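Local structure of chitin oligosaccharide binding protein NagB2 (Paenibacillus sp. FPU-7, 7EHU) at residues 402-407 and 415-420. The protein binds the chitin oligosaccharides N,N'-diacetylchitobiose and N,N',N''-triacetylchitotriose, probably as the solute-binding component of a sugar uptake system. Numbering follows the deposited sequence.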
loop_
_atom_site.group_PDB
_atom_site.type_symbol
_atom_site.label_atom_id
_atom_site.label_comp_id
_atom_site.label_asym_id
_atom_site.label_seq_id
_atom_site.Cartn_x
_atom_site.Cartn_y
_atom_site.Cartn_z
ATOM N N GLN A 402 4.735 15.013 -5.573
ATOM C CA GLN A 402 4.539 16.342 -6.149
ATOM C C GLN A 402 4.777 16.330 -7.647
ATOM O O GLN A 402 4.050 16.989 -8.409
ATOM C CB GLN A 402 5.541 17.324 -5.529
ATOM C CG GLN A 402 5.339 17.678 -4.073
ATOM C CD GLN A 402 3.917 18.067 -3.729
ATOM O OE1 GLN A 402 3.238 17.365 -2.984
ATOM N NE2 GLN A 402 3.466 19.205 -4.253
ATOM N N SER A 403 5.847 15.653 -8.075
ATOM C CA SER A 403 6.235 15.669 -9.482
ATOM C C SER A 403 5.198 15.005 -10.372
ATOM O O SER A 403 4.922 15.501 -11.471
ATOM C CB SER A 403 7.617 15.040 -9.684
ATOM O OG SER A 403 8.608 15.691 -8.898
ATOM N N VAL A 404 4.613 13.880 -9.932
ATOM C CA VAL A 404 3.631 13.218 -10.792
ATOM C C VAL A 404 2.337 14.021 -10.846
ATOM O O VAL A 404 1.641 14.020 -11.863
ATOM C CB VAL A 404 3.371 11.741 -10.426
ATOM C CG1 VAL A 404 4.629 10.884 -10.617
ATOM C CG2 VAL A 404 2.776 11.569 -9.008
ATOM N N GLN A 405 2.005 14.747 -9.782
ATOM C CA GLN A 405 0.870 15.659 -9.853
ATOM C C GLN A 405 1.146 16.764 -10.865
ATOM O O GLN A 405 0.274 17.109 -11.678
ATOM C CB GLN A 405 0.583 16.228 -8.464
ATOM C CG GLN A 405 -0.062 15.237 -7.505
ATOM C CD GLN A 405 -0.207 15.788 -6.107
ATOM O OE1 GLN A 405 0.619 16.572 -5.641
ATOM N NE2 GLN A 405 -1.274 15.400 -5.429
ATOM N N GLU A 406 2.368 17.304 -10.852
ATOM C CA GLU A 406 2.773 18.313 -11.827
ATOM C C GLU A 406 2.799 17.743 -13.236
ATOM O O GLU A 406 2.399 18.423 -14.183
ATOM C CB GLU A 406 4.148 18.855 -11.437
ATOM C CG GLU A 406 4.107 19.672 -10.169
ATOM C CD GLU A 406 5.476 19.982 -9.591
ATOM O OE1 GLU A 406 5.526 20.494 -8.460
ATOM O OE2 GLU A 406 6.496 19.684 -10.237
ATOM N N LEU A 407 3.278 16.505 -13.396
ATOM C CA LEU A 407 3.255 15.857 -14.704
ATOM C C LEU A 407 1.832 15.766 -15.242
ATOM O O LEU A 407 1.569 16.113 -16.401
ATOM C CB LEU A 407 3.869 14.462 -14.581
ATOM C CG LEU A 407 3.932 13.610 -15.855
ATOM C CD1 LEU A 407 4.787 14.253 -16.913
ATOM C CD2 LEU A 407 4.448 12.208 -15.562
ATOM N N GLU A 415 10.628 14.341 -19.062
ATOM C CA GLU A 415 12.066 14.563 -19.027
ATOM C C GLU A 415 12.465 15.437 -17.838
ATOM O O GLU A 415 13.456 15.156 -17.148
ATOM C CB GLU A 415 12.488 15.213 -20.347
ATOM C CG GLU A 415 12.361 14.321 -21.590
ATOM C CD GLU A 415 10.924 14.091 -22.069
ATOM O OE1 GLU A 415 10.024 14.900 -21.759
ATOM O OE2 GLU A 415 10.713 13.116 -22.820
ATOM N N LYS A 416 11.717 16.511 -17.589
ATOM C CA LYS A 416 12.033 17.371 -16.455
ATOM C C LYS A 416 11.716 16.666 -15.140
ATOM O O LYS A 416 12.407 16.888 -14.135
ATOM C CB LYS A 416 11.272 18.695 -16.592
ATOM C CG LYS A 416 11.671 19.547 -17.798
ATOM C CD LYS A 416 13.086 20.057 -17.712
ATOM C CE LYS A 416 13.178 21.469 -18.280
ATOM N NZ LYS A 416 14.492 21.700 -18.928
ATOM N N LEU A 417 10.701 15.799 -15.130
ATOM C CA LEU A 417 10.418 15.027 -13.925
ATOM C C LEU A 417 11.616 14.168 -13.531
ATOM O O LEU A 417 12.044 14.182 -12.371
ATOM C CB LEU A 417 9.174 14.159 -14.130
ATOM C CG LEU A 417 8.775 13.291 -12.922
ATOM C CD1 LEU A 417 7.262 13.159 -12.820
ATOM C CD2 LEU A 417 9.431 11.934 -12.962
ATOM N N VAL A 418 12.166 13.398 -14.474
ATOM C CA VAL A 418 13.241 12.493 -14.077
ATOM C C VAL A 418 14.489 13.287 -13.689
ATOM O O VAL A 418 15.252 12.858 -12.818
ATOM C CB VAL A 418 13.526 11.395 -15.125
ATOM C CG1 VAL A 418 12.322 10.429 -15.271
ATOM C CG2 VAL A 418 13.920 11.990 -16.487
ATOM N N GLU A 419 14.713 14.452 -14.313
ATOM C CA GLU A 419 15.834 15.310 -13.928
ATOM C C GLU A 419 15.677 15.790 -12.486
ATOM O O GLU A 419 16.625 15.737 -11.686
ATOM C CB GLU A 419 15.934 16.497 -14.907
ATOM C CG GLU A 419 16.991 17.547 -14.573
ATOM C CD GLU A 419 16.890 18.828 -15.419
ATOM O OE1 GLU A 419 15.823 19.481 -15.452
ATOM O OE2 GLU A 419 17.898 19.189 -16.052
ATOM N N LYS A 420 14.476 16.264 -12.141
ATOM C CA LYS A 420 14.193 16.709 -10.780
ATOM C C LYS A 420 14.345 15.561 -9.789
ATOM O O LYS A 420 14.915 15.731 -8.705
ATOM C CB LYS A 420 12.776 17.294 -10.753
ATOM C CG LYS A 420 12.254 17.828 -9.423
ATOM C CD LYS A 420 10.802 18.306 -9.596
ATOM C CE LYS A 420 10.102 18.610 -8.275
ATOM N NZ LYS A 420 8.588 18.609 -8.389
#
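The carboxylate of Glu406 is the flat group here, and NZ of Lys420 comes to its OE2 end, tilted 35° above its plane. NZ of Lys420 forms a salt bridge to OE2 of Glu406 at 3.0 Å. Lys420 has CG anti to its own backbone N (chi1 180°) and runs extended from there, which carries NZ across to the other helix. NZ also donates a hydrogen bond to OG of Ser403, again at 3.0 Å. The same OG is hydrogen-bonded to the carbonyl O of Thr399, one turn earlier, so this buried hydroxyl has two partners. With Lys420 cut back to an alanine, Glu406 would probably lose this counter-charge and Ser403 OG one of its two partners.

Beyond the polar bridge, Leu417 enters with its CD1 branch. CD1 lies 3.7 Å from CB of Ser403 and 4.0 Å from CB of Leu407. CG1 of Val404 reaches the same methyl at 4.1 Å. Phe236 of helix 230-244 touches both Val404 and Leu417, and Leu412 of the connecting loop packs on Ser403 and Leu417. The helix segments run antiparallel at 169°, with axes 10.1 Å apart. Helices 394-408 and 414-430 thus form a helical hairpin near the C-terminus of this periplasmic-binding-protein-type fold.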